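PDB 6JU8: tyrosinase from Aspergillus oryzae, which probably oxidises L-tyrosine and L-dopa to L-dopaquinone with molecular oxygen at a dinuclear copper centre. Local coordinates for residues K430-R433 with D438-I441; Q144-Y149 with S434-Y439; L265-W270 with D351-G356. The protein carries 1 engineered substitution. One frame throughout, in Å; residues are numbered along the deposited sequence. Where two conformers were deposited one is given.

The chain, one piece of a longer protein, contains its central tyrosinase domain. Interactions 1 and 2, their centres 8 Å apart, share Asp438 and Tyr439 in the loop between strand 420-423 and helix 448-456. Interaction 1 closes a short turn there; interaction 2 ties the loop to residues 144-149, just after helix 135-144. Together they hold this C-terminal loop beside helix 371-389, which carries the copper ligand His376. Interaction 3, its centre about 33 Å from both of theirs, lies across the chain's centre from interaction 2. In sequence it is nested inside interaction 2 and closes before interaction 1 opens. It joins the end of helix 258-267 to the loop before strand 356-357, close to the second subunit.

Interaction 1 (K430-R433 with D438-I441); sequences KDWR and DYAI
Arg433 and Asp438 sit with their CA atoms 5.8 Å apart, where the loop between strand 420-423 and helix 448-456 makes a 3-10 turn starting at Trp432. Asp438 is the middle residue of Tyr437-Asp438-Tyr439, which fits the Tyr-X-Tyr motif known from tyrosinases. The main link is the indole: Trp432 NE1 donates to Asp438 OD1 over 2.9 Å, almost perfectly straight at 178°. The oxygen lies in the ring plane, but the indole N-H comes in from above the carboxylate plane, 47° out of it. The same OD1 also bonds Thr442 OG1 and takes a weak bond from the backbone N of Tyr439, which should hold the buried carboxylate firmly. The Tyr439 ring leans obliquely against the five-membered ring of Trp432, while its hydroxyl goes to Asp380 on helix 371-389. Asp438 OD2 turns to Arg433, lying 3.8 Å from its CD, and a water joins that oxygen to Arg433 NH1. Bent at chi3 (-76°), the arginine lays its guanidinium over the rim of one indole face, CZ 3.4 Å above the ring. Asp431 fixes it there by a salt bridge, Arg433 NE to Asp431 OD1 at 2.7 Å. That one oxygen also accepts from the backbone N of Arg433 at 3.0 Å, closing an Asx turn.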
loop_
_atom_site.group_PDB
_atom_site.type_symbol
_atom_site.label_atom_id
_atom_site.label_comp_id
_atom_site.label_asym_id
_atom_site.label_seq_id
_atom_site.Cartn_x
_atom_site.Cartn_y
_atom_site.Cartn_z
ATOM N N LYS A 430 25.920 29.219 -4.024
ATOM C CA LYS A 430 25.595 29.609 -5.405
ATOM C C LYS A 430 26.186 28.619 -6.392
ATOM O O LYS A 430 25.553 28.193 -7.366
ATOM C CB LYS A 430 26.139 31.026 -5.656
ATOM C CG LYS A 430 25.887 31.553 -7.067
ATOM C CD LYS A 430 26.784 32.747 -7.365
ATOM C CE LYS A 430 26.246 34.009 -6.712
ATOM N NZ LYS A 430 27.084 35.205 -7.045
ATOM N N ASP A 431 27.445 28.226 -6.151
ATOM C CA ASP A 431 28.048 27.166 -6.961
ATOM C C ASP A 431 27.894 25.845 -6.211
ATOM O O ASP A 431 28.620 25.608 -5.234
ATOM C CB ASP A 431 29.526 27.469 -7.223
ATOM C CG ASP A 431 30.161 26.446 -8.147
ATOM O OD1 ASP A 431 29.501 25.471 -8.562
ATOM O OD2 ASP A 431 31.362 26.614 -8.438
ATOM N N TRP A 432 26.945 25.037 -6.621
ATOM C CA TRP A 432 26.658 23.784 -5.921
ATOM C C TRP A 432 27.899 22.897 -5.942
ATOM O O TRP A 432 28.047 22.030 -5.081
ATOM C CB TRP A 432 25.421 23.098 -6.527
ATOM C CG TRP A 432 25.630 22.822 -7.988
ATOM C CD1 TRP A 432 26.145 21.677 -8.534
ATOM C CD2 TRP A 432 25.337 23.705 -9.081
ATOM N NE1 TRP A 432 26.191 21.814 -9.916
ATOM C CE2 TRP A 432 25.701 23.047 -10.265
ATOM C CE3 TRP A 432 24.803 25.008 -9.147
ATOM C CZ2 TRP A 432 25.546 23.629 -11.533
ATOM C CZ3 TRP A 432 24.658 25.578 -10.405
ATOM C CH2 TRP A 432 25.029 24.898 -11.566
ATOM N N ARG A 433 28.805 23.105 -6.893
ATOM C CA ARG A 433 29.980 22.249 -6.995
ATOM C C ARG A 433 30.910 22.475 -5.814
ATOM O O ARG A 433 31.772 21.644 -5.505
ATOM C CB ARG A 433 30.693 22.443 -8.338
ATOM C CG ARG A 433 29.857 21.908 -9.500
ATOM C CD ARG A 433 30.201 22.581 -10.824
ATOM N NE ARG A 433 29.590 23.915 -10.820
ATOM C CZ ARG A 433 28.876 24.573 -11.715
ATOM N NH1 ARG A 433 28.575 24.051 -12.902
ATOM N NH2 ARG A 433 28.437 25.803 -11.438
ATOM N N ASP A 438 27.640 17.225 -8.482
ATOM C CA ASP A 438 27.191 17.893 -9.715
ATOM C C ASP A 438 26.036 17.077 -10.298
ATOM O O ASP A 438 25.674 16.020 -9.760
ATOM C CB ASP A 438 28.345 18.023 -10.687
ATOM C CG ASP A 438 28.266 19.143 -11.696
ATOM O OD1 ASP A 438 27.218 19.824 -11.760
ATOM O OD2 ASP A 438 29.260 19.318 -12.433
ATOM N N TYR A 439 25.442 17.572 -11.376
ATOM C CA TYR A 439 24.419 16.860 -12.137
ATOM C C TYR A 439 24.927 16.634 -13.556
ATOM O O TYR A 439 25.583 17.510 -14.119
ATOM C CB TYR A 439 23.110 17.668 -12.181
ATOM C CG TYR A 439 22.597 17.937 -10.778
ATOM C CD1 TYR A 439 21.959 16.916 -10.069
ATOM C CD2 TYR A 439 22.768 19.186 -10.180
ATOM C CE1 TYR A 439 21.483 17.132 -8.783
ATOM C CE2 TYR A 439 22.296 19.408 -8.890
ATOM C CZ TYR A 439 21.664 18.382 -8.199
ATOM O OH TYR A 439 21.193 18.572 -6.912
ATOM N N ALA A 440 24.618 15.497 -14.152
ATOM C CA ALA A 440 25.053 15.279 -15.534
ATOM C C ALA A 440 24.617 16.414 -16.457
ATOM O O ALA A 440 25.384 16.859 -17.321
ATOM C CB ALA A 440 24.516 13.973 -16.095
ATOM N N ILE A 441 23.382 16.858 -16.278
ATOM C CA ILE A 441 22.836 17.864 -17.174
ATOM C C ILE A 441 23.556 19.202 -17.097
ATOM O O ILE A 441 23.437 19.948 -18.084
ATOM C CB ILE A 441 21.333 18.028 -16.933
ATOM C CG1 ILE A 441 20.652 18.787 -18.078
ATOM C CG2 ILE A 441 21.036 18.676 -15.591
ATOM C CD1 ILE A 441 19.138 18.595 -18.055
HETATM O O HOH W 1 29.308 21.317 -14.012
#

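Interaction 2 (Q144-Y149 with S434-Y439); sequences QWRLPY and SLNYDY
Asn436 meets Arg146 first, through its backbone. Its carbonyl O is gripped side-on by two guanidinium nitrogens, Arg146 NE at 2.9 Å and Arg146 NH2 at 3.0 Å, and it lies almost in the guanidinium plane. The NH2 bond runs nearly straight on from the carbonyl, with a C=O...N angle of 162°. Asn436 has a left-handed backbone conformation, and its amide stands steeply to the guanidinium, the planes 71° apart. Asn436 ND2 comes within 3.1 Å of Arg146 NH2, but both are donors and no bond forms; ND2 is spent on the carbonyl of Ile12. Next along, Tyr437 rests its CB on Arg146 CD at 4.0 Å. With CG placed between the backbone N and the carbonyl carbon (chi1 67°), the ring swings off from the arginine. Tyr439 then touches Tyr149 obliquely, Tyr149 CD2 lying 4.3 Å from Tyr439 CD1; the hydroxyls of Tyr437 and Tyr439 both end on Asp380. Tyr149 packs on helix 371-389, which bears the copper ligand His376. Arg146 NH1 turns the other way, to Trp145 O at 2.7 Å and to the carbonyl of Lys143. The buried arginine is thus held by backbone carbonyls of both segments and the end of helix 135-144, and also packs on Glu115 of helix 103-129; that acid and the helix dipole would probably help stabilise its charge.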
loop_
_atom_site.group_PDB
_atom_site.type_symbol
_atom_site.label_atom_id
_atom_site.label_comp_id
_atom_site.label_asym_id
_atom_site.label_seq_id
_atom_site.Cartn_x
_atom_site.Cartn_y
_atom_site.Cartn_z
ATOM N N GLN A 144 32.064 7.650 -4.759
ATOM C CA GLN A 144 31.428 8.037 -6.014
ATOM C C GLN A 144 29.945 8.310 -5.797
ATOM O O GLN A 144 29.320 9.060 -6.545
ATOM C CB GLN A 144 31.593 6.946 -7.063
ATOM C CG GLN A 144 32.762 7.103 -8.017
ATOM C CD GLN A 144 32.790 8.456 -8.712
ATOM O OE1 GLN A 144 31.895 8.872 -9.459
ATOM N NE2 GLN A 144 33.868 9.173 -8.462
ATOM N N TRP A 145 29.327 7.686 -4.807
ATOM C CA TRP A 145 27.905 7.820 -4.559
ATOM C C TRP A 145 27.502 9.248 -4.228
ATOM O O TRP A 145 28.191 9.921 -3.466
ATOM C CB TRP A 145 27.461 6.926 -3.403
ATOM C CG TRP A 145 26.008 7.054 -3.085
ATOM C CD1 TRP A 145 24.986 6.348 -3.671
ATOM C CD2 TRP A 145 25.424 7.932 -2.117
ATOM N NE1 TRP A 145 23.793 6.756 -3.096
ATOM C CE2 TRP A 145 24.034 7.714 -2.154
ATOM C CE3 TRP A 145 25.948 8.882 -1.218
ATOM C CZ2 TRP A 145 23.166 8.416 -1.316
ATOM C CZ3 TRP A 145 25.084 9.576 -0.396
ATOM C CH2 TRP A 145 23.700 9.337 -0.464
ATOM N N ARG A 146 26.363 9.663 -4.775
ATOM C CA ARG A 146 25.764 10.935 -4.377
ATOM C C ARG A 146 24.261 10.688 -4.252
ATOM O O ARG A 146 23.744 9.684 -4.784
ATOM C CB ARG A 146 26.051 12.038 -5.397
ATOM C CG ARG A 146 27.530 12.448 -5.444
ATOM C CD ARG A 146 27.920 13.105 -4.131
ATOM N NE ARG A 146 29.284 13.658 -4.076
ATOM C CZ ARG A 146 30.393 12.964 -3.833
ATOM N NH1 ARG A 146 30.323 11.642 -3.661
ATOM N NH2 ARG A 146 31.564 13.578 -3.778
ATOM N N LEU A 147 23.559 11.571 -3.566
ATOM C CA LEU A 147 22.128 11.305 -3.359
ATOM C C LEU A 147 21.412 11.347 -4.705
ATOM O O LEU A 147 21.451 12.361 -5.401
ATOM C CB LEU A 147 21.536 12.386 -2.440
ATOM C CG LEU A 147 20.048 12.194 -2.103
ATOM C CD1 LEU A 147 19.853 10.990 -1.175
ATOM C CD2 LEU A 147 19.455 13.455 -1.494
ATOM N N PRO A 148 20.734 10.291 -5.103
ATOM C CA PRO A 148 19.975 10.357 -6.363
ATOM C C PRO A 148 18.797 11.316 -6.308
ATOM O O PRO A 148 18.263 11.630 -5.246
ATOM C CB PRO A 148 19.460 8.932 -6.534
ATOM C CG PRO A 148 20.353 8.093 -5.668
ATOM C CD PRO A 148 20.652 8.963 -4.469
ATOM N N TYR A 149 18.383 11.771 -7.502
ATOM C CA TYR A 149 17.214 12.647 -7.608
ATOM C C TYR A 149 16.056 11.893 -8.238
ATOM O O TYR A 149 16.242 11.019 -9.097
ATOM C CB TYR A 149 17.531 13.955 -8.360
ATOM C CG TYR A 149 17.866 13.778 -9.821
ATOM C CD1 TYR A 149 16.864 13.801 -10.791
ATOM C CD2 TYR A 149 19.185 13.603 -10.225
ATOM C CE1 TYR A 149 17.160 13.645 -12.137
ATOM C CE2 TYR A 149 19.500 13.432 -11.572
ATOM C CZ TYR A 149 18.487 13.457 -12.514
ATOM O OH TYR A 149 18.806 13.278 -13.847
ATOM N N SER A 434 30.730 23.602 -5.120
ATOM C CA SER A 434 31.565 23.791 -3.926
ATOM C C SER A 434 31.198 22.789 -2.839
ATOM O O SER A 434 31.987 22.604 -1.915
ATOM C CB SER A 434 31.441 25.214 -3.383
ATOM O OG SER A 434 30.129 25.423 -2.923
ATOM N N LEU A 435 30.029 22.154 -2.944
ATOM C CA LEU A 435 29.593 21.119 -2.002
ATOM C C LEU A 435 29.961 19.727 -2.503
ATOM O O LEU A 435 29.531 18.722 -1.949
ATOM C CB LEU A 435 28.073 21.239 -1.784
ATOM C CG LEU A 435 27.623 22.577 -1.186
ATOM C CD1 LEU A 435 26.106 22.712 -1.220
ATOM C CD2 LEU A 435 28.176 22.705 0.231
ATOM N N ASN A 436 30.752 19.683 -3.567
ATOM C CA ASN A 436 31.346 18.486 -4.121
ATOM C C ASN A 436 30.327 17.501 -4.697
ATOM O O ASN A 436 30.444 16.281 -4.520
ATOM C CB ASN A 436 32.216 17.734 -3.100
ATOM C CG ASN A 436 33.196 16.816 -3.812
ATOM O OD1 ASN A 436 33.557 17.068 -4.968
ATOM N ND2 ASN A 436 33.662 15.742 -3.183
ATOM N N TYR A 437 29.333 17.995 -5.410
ATOM C CA TYR A 437 28.464 17.172 -6.235
ATOM C C TYR A 437 28.154 17.958 -7.505
ATOM O O TYR A 437 28.350 19.176 -7.580
ATOM C CB TYR A 437 27.169 16.781 -5.524
ATOM C CG TYR A 437 26.222 17.934 -5.243
ATOM C CD1 TYR A 437 25.333 18.379 -6.197
ATOM C CD2 TYR A 437 26.245 18.591 -4.008
ATOM C CE1 TYR A 437 24.476 19.446 -5.926
ATOM C CE2 TYR A 437 25.387 19.640 -3.712
ATOM C CZ TYR A 437 24.499 20.061 -4.689
ATOM O OH TYR A 437 23.649 21.107 -4.390
ATOM N N ASP A 438 27.640 17.225 -8.482
ATOM C CA ASP A 438 27.191 17.893 -9.715
ATOM C C ASP A 438 26.036 17.077 -10.298
ATOM O O ASP A 438 25.674 16.020 -9.760
ATOM C CB ASP A 438 28.345 18.023 -10.687
ATOM C CG ASP A 438 28.266 19.143 -11.696
ATOM O OD1 ASP A 438 27.218 19.824 -11.760
ATOM O OD2 ASP A 438 29.260 19.318 -12.433
ATOM N N TYR A 439 25.442 17.572 -11.376
ATOM C CA TYR A 439 24.419 16.860 -12.137
ATOM C C TYR A 439 24.927 16.634 -13.556
ATOM O O TYR A 439 25.583 17.510 -14.119
ATOM C CB TYR A 439 23.110 17.668 -12.181
ATOM C CG TYR A 439 22.597 17.937 -10.778
ATOM C CD1 TYR A 439 21.959 16.916 -10.069
ATOM C CD2 TYR A 439 22.768 19.186 -10.180
ATOM C CE1 TYR A 439 21.483 17.132 -8.783
ATOM C CE2 TYR A 439 22.296 19.408 -8.890
ATOM C CZ TYR A 439 21.664 18.382 -8.199
ATOM O OH TYR A 439 21.193 18.572 -6.912
#

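Interaction 3 (L265-W270 with D351-G356); sequences LNEHPW and DLKLWG
With chi1 at -71°, Glu267 sets CG beside the backbone N and anti to the carbonyl carbon, and its extended chain then runs straight out from the last turn of helix 258-267 to meet Lys353 coming from the opposite direction. In Lys353, CG stands between the backbone N and the carbonyl carbon (chi1 59°), and from there the chain stretches full length to the glutamate. The ammonium ends up across both carboxylate oxygens. Lys353 NZ bonds Glu267 OE1 at 2.8 Å on its syn side, 19° out of the carboxylate plane, and makes a weaker bond to Glu267 OE2 at 3.1 Å. This salt bridge lies at a partly exposed margin of the contact.

Beside it is one apolar contact, Leu354 CD1 to Pro269 CG at 4.1 Å. The same methyl lies 3.9 Å from Glu267 OE2, in the angle between the glutamate and the proline. The leucine also packs on Arg260, Leu263 and Ala264 of helix 258-267, so it is buried along the flank of that helix. Lys353 closes residues 351-353, a 3-10 turn, and the backbone N of Leu354 bonds the O of Asp351 at 3.1 Å.

On the other side, the helix ends at Glu267, His268 leaves it with positive phi, and Pro269 follows at the centre of an inverse gamma turn. The carbonyl of Pro269 accepts from Trp338 NE1 on helix 328-340, the helix that carries the copper ligands His332 and His336. In the second subunit, Leu263 and Lys353 pack against Leu352 and Lys353 of this chain. The arrangement is a helix C-terminus followed by a positive-phi residue and an inverse gamma turn, joined by a salt bridge to a 3-10 turn in the central tyrosinase domain, close to the second subunit.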
loop_
_atom_site.group_PDB
_atom_site.type_symbol
_atom_site.label_atom_id
_atom_site.label_comp_id
_atom_site.label_asym_id
_atom_site.label_seq_id
_atom_site.Cartn_x
_atom_site.Cartn_y
_atom_site.Cartn_z
ATOM N N LEU A 265 0.081 12.629 -10.353
ATOM C CA LEU A 265 1.163 13.211 -11.141
ATOM C C LEU A 265 0.728 13.403 -12.584
ATOM O O LEU A 265 1.054 14.441 -13.172
ATOM C CB LEU A 265 2.422 12.353 -11.065
ATOM C CG LEU A 265 3.117 12.227 -9.720
ATOM C CD1 LEU A 265 4.157 11.110 -9.835
ATOM C CD2 LEU A 265 3.785 13.524 -9.311
ATOM N N ASN A 266 0.009 12.421 -13.136
ATOM C CA ASN A 266 -0.370 12.486 -14.538
ATOM C C ASN A 266 -1.661 13.233 -14.789
ATOM O O ASN A 266 -1.849 13.754 -15.906
ATOM C CB ASN A 266 -0.401 11.053 -15.104
ATOM C CG ASN A 266 1.013 10.503 -15.152
ATOM O OD1 ASN A 266 1.841 10.923 -15.971
ATOM N ND2 ASN A 266 1.310 9.577 -14.240
ATOM N N GLU A 267 -2.513 13.390 -13.785
ATOM C CA GLU A 267 -3.699 14.245 -13.879
ATOM C C GLU A 267 -3.391 15.709 -13.555
ATOM O O GLU A 267 -4.174 16.574 -13.952
ATOM C CB GLU A 267 -4.810 13.750 -12.944
ATOM C CG GLU A 267 -5.445 12.447 -13.425
ATOM C CD GLU A 267 -6.853 12.232 -12.925
ATOM O OE1 GLU A 267 -7.486 11.269 -13.395
ATOM O OE2 GLU A 267 -7.341 13.002 -12.075
ATOM N N HIS A 268 -2.284 15.960 -12.879
ATOM C CA HIS A 268 -1.767 17.273 -12.531
ATOM C C HIS A 268 -2.813 18.269 -12.064
ATOM O O HIS A 268 -2.936 19.345 -12.659
ATOM C CB HIS A 268 -0.951 17.826 -13.711
ATOM C CG HIS A 268 -1.658 17.881 -15.024
ATOM N ND1 HIS A 268 -2.548 18.864 -15.380
ATOM C CD2 HIS A 268 -1.577 17.044 -16.088
ATOM C CE1 HIS A 268 -3.020 18.640 -16.600
ATOM N NE2 HIS A 268 -2.425 17.558 -17.056
ATOM N N PRO A 269 -3.539 17.982 -10.985
ATOM C CA PRO A 269 -4.534 18.949 -10.493
ATOM C C PRO A 269 -3.881 20.100 -9.755
ATOM O O PRO A 269 -3.727 20.080 -8.532
ATOM C CB PRO A 269 -5.392 18.069 -9.580
ATOM C CG PRO A 269 -4.471 17.002 -9.083
ATOM C CD PRO A 269 -3.504 16.738 -10.201
ATOM N N TRP A 270 -3.480 21.112 -10.545
ATOM C CA TRP A 270 -2.813 22.279 -9.978
ATOM C C TRP A 270 -3.723 22.972 -8.970
ATOM O O TRP A 270 -4.919 23.135 -9.276
ATOM C CB TRP A 270 -2.477 23.311 -11.072
ATOM C CG TRP A 270 -1.668 22.686 -12.181
ATOM C CD1 TRP A 270 -2.094 22.283 -13.416
ATOM C CD2 TRP A 270 -0.266 22.400 -12.153
ATOM N NE1 TRP A 270 -1.051 21.759 -14.146
ATOM C CE2 TRP A 270 0.083 21.822 -13.388
ATOM C CE3 TRP A 270 0.714 22.597 -11.174
ATOM C CZ2 TRP A 270 1.391 21.425 -13.672
ATOM C CZ3 TRP A 270 2.008 22.190 -11.478
ATOM C CH2 TRP A 270 2.346 21.614 -12.699
ATOM N N ASP A 351 -14.473 13.571 -7.666
ATOM C CA ASP A 351 -13.053 13.646 -7.311
ATOM C C ASP A 351 -12.613 12.530 -6.365
ATOM O O ASP A 351 -11.485 12.521 -5.823
ATOM C CB ASP A 351 -12.743 15.027 -6.730
ATOM C CG ASP A 351 -12.786 16.121 -7.776
ATOM O OD1 ASP A 351 -12.208 15.955 -8.876
ATOM O OD2 ASP A 351 -13.377 17.192 -7.493
ATOM N N LEU A 352 -13.489 11.544 -6.153
ATOM C CA LEU A 352 -13.186 10.444 -5.232
ATOM C C LEU A 352 -11.946 9.658 -5.618
ATOM O O LEU A 352 -11.243 9.146 -4.736
ATOM C CB LEU A 352 -14.407 9.509 -5.123
ATOM C CG LEU A 352 -15.542 10.038 -4.242
ATOM C CD1 LEU A 352 -16.752 9.116 -4.322
ATOM C CD2 LEU A 352 -15.097 10.171 -2.794
ATOM N N LYS A 353 -11.615 9.605 -6.894
ATOM C CA LYS A 353 -10.459 8.848 -7.345
ATOM C C LYS A 353 -9.155 9.386 -6.760
ATOM O O LYS A 353 -8.165 8.634 -6.861
ATOM C CB LYS A 353 -10.328 8.884 -8.872
ATOM C CG LYS A 353 -10.185 10.331 -9.376
ATOM C CD LYS A 353 -10.201 10.368 -10.901
ATOM C CE LYS A 353 -10.479 11.790 -11.388
ATOM N NZ LYS A 353 -10.135 11.957 -12.829
ATOM N N LEU A 354 -9.080 10.589 -6.214
ATOM C CA LEU A 354 -7.850 11.103 -5.615
ATOM C C LEU A 354 -7.992 11.355 -4.116
ATOM O O LEU A 354 -7.123 11.990 -3.522
ATOM C CB LEU A 354 -7.332 12.350 -6.336
ATOM C CG LEU A 354 -6.656 12.114 -7.688
ATOM C CD1 LEU A 354 -6.243 13.437 -8.316
ATOM C CD2 LEU A 354 -5.437 11.193 -7.553
ATOM N N TRP A 355 -9.042 10.834 -3.484
ATOM C CA TRP A 355 -9.209 11.019 -2.036
ATOM C C TRP A 355 -8.068 10.389 -1.246
ATOM O O TRP A 355 -7.631 9.273 -1.554
ATOM C CB TRP A 355 -10.523 10.352 -1.626
ATOM C CG TRP A 355 -10.981 10.576 -0.217
ATOM C CD1 TRP A 355 -10.599 11.528 0.696
ATOM C CD2 TRP A 355 -11.972 9.764 0.434
ATOM N NE1 TRP A 355 -11.282 11.371 1.885
ATOM C CE2 TRP A 355 -12.138 10.274 1.738
ATOM C CE3 TRP A 355 -12.716 8.647 0.028
ATOM C CZ2 TRP A 355 -13.026 9.711 2.648
ATOM C CZ3 TRP A 355 -13.613 8.085 0.940
ATOM C CH2 TRP A 355 -13.768 8.614 2.233
ATOM N N GLY A 356 -7.572 11.108 -0.253
ATOM C CA GLY A 356 -6.698 10.632 0.784
ATOM C C GLY A 356 -5.581 11.604 1.089
ATOM O O GLY A 356 -5.125 12.332 0.188
#